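Local coordinates for protein aminoacyl-tRNA synthetase (Cryptosporidium parvum, PDB 5F9Z) that probably joins proline to its cognate tRNA at the expense of ATP, as a class II prolyl-tRNA synthetase that also binds the inhibitor halofuginone, at residues A[228-231]-A[236-239]. Numbering follows the deposited sequence.
With ANP (phosphoaminophosphonic acid-adenylate ester), chain D.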
ATOM      1  N   GLU A 228       2.582  -4.820   8.408  1.00 27.94           N
ATOM      2  CA  GLU A 228       1.289  -4.389   8.920  1.00 29.27           C
ATOM      3  C   GLU A 228       1.239  -2.868   8.985  1.00 29.39           C
ATOM      4  O   GLU A 228       2.119  -2.237   9.579  1.00 29.65           O
ATOM      5  CB  GLU A 228       1.023  -4.981  10.305  1.00 32.83           C
ATOM      6  CG  GLU A 228       0.969  -6.502  10.346  1.00 35.69           C
ATOM      7  CD  GLU A 228      -0.163  -7.075   9.515  1.00 37.22           C
ATOM      8  OE1 GLU A 228       0.116  -7.871   8.595  1.00 37.40           O
ATOM      9  OE2 GLU A 228      -1.334  -6.725   9.778  1.00 38.85           O
ATOM     10  N   GLY A 229       0.212  -2.287   8.364  1.00 28.58           N
ATOM     11  CA  GLY A 229      -0.074  -0.878   8.498  1.00 26.87           C
ATOM     12  C   GLY A 229      -1.157  -0.630   9.538  1.00 27.04           C
ATOM     13  O   GLY A 229      -1.723  -1.549  10.124  1.00 28.75           O
ATOM     14  N   PHE A 230      -1.442   0.651   9.757  1.00 25.89           N
ATOM     15  CA  PHE A 230      -2.434   1.029  10.752  1.00 27.07           C
ATOM     16  C   PHE A 230      -3.015   2.393  10.406  1.00 28.06           C
ATOM     17  O   PHE A 230      -2.280   3.316  10.044  1.00 27.48           O
ATOM     18  CB  PHE A 230      -1.828   1.051  12.160  1.00 29.93           C
ATOM     19  CG  PHE A 230      -2.832   1.297  13.249  1.00 33.16           C
ATOM     20  CD1 PHE A 230      -3.740   0.315  13.605  1.00 33.74           C
ATOM     21  CD2 PHE A 230      -2.864   2.507  13.920  1.00 34.48           C
ATOM     22  CE1 PHE A 230      -4.665   0.536  14.607  1.00 34.84           C
ATOM     23  CE2 PHE A 230      -3.786   2.733  14.925  1.00 35.86           C
ATOM     24  CZ  PHE A 230      -4.687   1.747  15.269  1.00 35.97           C
ATOM     25  N   ILE A 231      -4.334   2.504  10.518  1.00 28.40           N
ATOM     26  CA  ILE A 231      -5.040   3.763  10.294  1.00 28.16           C
ATOM     27  C   ILE A 231      -5.565   4.251  11.638  1.00 29.36           C
ATOM     28  O   ILE A 231      -6.568   3.721  12.139  1.00 29.75           O
ATOM     29  CB  ILE A 231      -6.178   3.597   9.275  1.00 28.28           C
ATOM     30  CG1 ILE A 231      -5.674   2.880   8.021  1.00 26.37           C
ATOM     31  CG2 ILE A 231      -6.769   4.953   8.914  1.00 27.42           C
ATOM     32  CD1 ILE A 231      -4.570   3.614   7.295  1.00 25.16           C
ATOM     33  N   ARG A 236      -7.867   0.663  13.128  1.00 38.01           N
ATOM     34  CA  ARG A 236      -7.838  -0.655  12.512  1.00 39.14           C
ATOM     35  C   ARG A 236      -6.545  -0.826  11.733  1.00 37.35           C
ATOM     36  O   ARG A 236      -6.179   0.037  10.927  1.00 37.99           O
ATOM     37  CB  ARG A 236      -9.046  -0.868  11.594  1.00 42.76           C
ATOM     38  CG  ARG A 236     -10.369  -0.836  12.334  1.00 47.40           C
ATOM     39  CD  ARG A 236     -11.447  -1.615  11.604  1.00 49.99           C
ATOM     40  NE  ARG A 236     -12.104  -2.569  12.492  1.00 53.04           N
ATOM     41  CZ  ARG A 236     -13.038  -2.243  13.379  1.00 56.55           C
ATOM     42  NH1 ARG A 236     -13.431  -0.983  13.501  1.00 57.66           N
ATOM     43  NH2 ARG A 236     -13.580  -3.177  14.149  1.00 58.43           N
ATOM     44  N   ALA A 237      -5.856  -1.935  11.979  1.00 34.99           N
ATOM     45  CA  ALA A 237      -4.668  -2.258  11.213  1.00 32.50           C
ATOM     46  C   ALA A 237      -5.057  -2.706   9.808  1.00 30.26           C
ATOM     47  O   ALA A 237      -6.222  -2.978   9.508  1.00 31.41           O
ATOM     48  CB  ALA A 237      -3.856  -3.346  11.912  1.00 34.24           C
ATOM     49  N   VAL A 238      -4.057  -2.779   8.935  1.00 29.11           N
ATOM     50  CA  VAL A 238      -4.282  -3.203   7.559  1.00 27.46           C
ATOM     51  C   VAL A 238      -3.012  -3.855   7.030  1.00 25.92           C
ATOM     52  O   VAL A 238      -1.938  -3.244   7.025  1.00 26.04           O
ATOM     53  CB  VAL A 238      -4.734  -2.019   6.680  1.00 25.88           C
ATOM     54  CG1 VAL A 238      -3.805  -0.820   6.851  1.00 24.30           C
ATOM     55  CG2 VAL A 238      -4.819  -2.438   5.227  1.00 25.24           C
ATOM     56  N   GLN A 239      -3.119  -5.112   6.608  1.00 25.39           N
ATOM     57  CA  GLN A 239      -1.959  -5.844   6.110  1.00 26.36           C
ATOM     58  C   GLN A 239      -1.494  -5.211   4.805  1.00 24.43           C
ATOM     59  O   GLN A 239      -2.209  -5.238   3.800  1.00 24.94           O
ATOM     60  CB  GLN A 239      -2.299  -7.318   5.921  1.00 30.76           C
ATOM     61  CG  GLN A 239      -1.106  -8.168   5.515  1.00 35.12           C
ATOM     62  CD  GLN A 239      -1.360  -9.651   5.696  1.00 40.53           C
ATOM     63  OE1 GLN A 239      -2.374 -10.055   6.265  1.00 42.54           O
ATOM     64  NE2 GLN A 239      -0.434 -10.471   5.216  1.00 43.01           N
TER
HETATM   65  PG  ANP D 701      -7.679 -10.900   3.794  1.00 35.98           P
HETATM   66  O1G ANP D 701      -8.224 -11.827   4.832  1.00 36.83           O
HETATM   67  O2G ANP D 701      -7.781  -9.418   4.321  1.00 37.53           O
HETATM   68  O3G ANP D 701      -8.524 -11.031   2.464  1.00 33.56           O
HETATM   69  PB  ANP D 701      -5.825 -12.189   2.115  1.00 33.27           P
HETATM   70  O1B ANP D 701      -5.207 -13.568   2.485  1.00 34.34           O
HETATM   71  O2B ANP D 701      -7.126 -12.405   1.410  1.00 29.25           O
HETATM   72  N3B ANP D 701      -6.051 -11.276   3.506  1.00 34.60           N
HETATM   73  PA  ANP D 701      -3.884 -12.146   0.170  1.00 32.60           P
HETATM   74  O1A ANP D 701      -4.619 -13.139  -0.643  1.00 31.72           O
HETATM   75  O2A ANP D 701      -2.735 -12.734   0.994  1.00 32.73           O
HETATM   76  O3A ANP D 701      -4.851 -11.402   1.187  1.00 33.68           O
HETATM   77  O5' ANP D 701      -3.368 -11.010  -0.808  1.00 33.97           O
HETATM   78  C5' ANP D 701      -2.088 -10.367  -0.616  1.00 32.38           C
HETATM   79  C4' ANP D 701      -2.312  -8.968  -0.102  1.00 30.88           C
HETATM   80  O4' ANP D 701      -3.281  -8.307  -0.935  1.00 30.42           O
HETATM   81  C3' ANP D 701      -2.877  -8.873   1.309  1.00 31.00           C
HETATM   82  O3' ANP D 701      -1.829  -8.895   2.270  1.00 32.89           O
HETATM   83  C2' ANP D 701      -3.600  -7.522   1.292  1.00 31.12           C
HETATM   84  O2' ANP D 701      -2.725  -6.456   1.644  1.00 31.49           O
HETATM   85  C1' ANP D 701      -4.043  -7.389  -0.172  1.00 30.23           C
HETATM   86  N9  ANP D 701      -5.457  -7.671  -0.404  1.00 30.24           N
HETATM   87  C8  ANP D 701      -6.155  -8.783  -0.011  1.00 30.26           C
HETATM   88  N7  ANP D 701      -7.417  -8.775  -0.366  1.00 29.98           N
HETATM   89  C5  ANP D 701      -7.558  -7.575  -1.047  1.00 30.23           C
HETATM   90  C6  ANP D 701      -8.661  -6.968  -1.679  1.00 31.51           C
HETATM   91  N6  ANP D 701      -9.880  -7.509  -1.730  1.00 30.98           N
HETATM   92  N1  ANP D 701      -8.463  -5.765  -2.267  1.00 31.78           N
HETATM   93  C2  ANP D 701      -7.245  -5.218  -2.219  1.00 30.35           C
HETATM   94  N3  ANP D 701      -6.134  -5.697  -1.653  1.00 30.02           N
HETATM   95  C4  ANP D 701      -6.359  -6.886  -1.081  1.00 30.17           C
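Gly-229 and Val-238 form a hydrogen-bonded antiparallel pair in the hairpin of strands 223-231 and 236-247. Gly-229 N donates to Val-238 O at 2.7 Å, while the return bond from Val-238 N meets Gly-229 O at 2.9 Å from above the carbonyl plane. Toward the turn, Ile-231 N reaches Arg-236 O at 3.1 Å with a nearly straight N-H (169°); the reverse bond is weak. Glycine suits position 229 because it puts no side chain into the narrow space beside Val-238 O.

Apolar contacts occupy both faces. The CG of Phe-230 stands anti to its backbone N, which lays the ring's CD1 and CE1 along the backbone of Arg-236 and Ala-237; the small methyl of Ala-237 leaves room, its CB 4.0 Å from Phe-230 CD1. On the other face the branched Ile-231 and Val-238 meet loosely, CG1 to CG1.

Polar groups gather at the Glu-228 end. A bend at chi2 (-63°) folds the carboxylate over Gln-239, with OE1 3.3 Å from Gln-239 CG and its plane 60° from the amide plane. OE1 of this buried acid forms a salt bridge with Lys-212 and a hydrogen bond with Ser-226. Gln-239 O accepts a hydrogen bond from O2' of the ATP analogue (2.5 Å), and Arg-278 NH1 also hydrogen-bonds to it; a main-chain carbonyl of the strand thus holds the ribose 2'-hydroxyl.

Helix 278-287 covers the Ile-231 and Val-238 face through Met-285 and Val-282, whereas strand 475-480 packs against Glu-228 and Ala-237, tying this class II core hairpin to the C-terminal region.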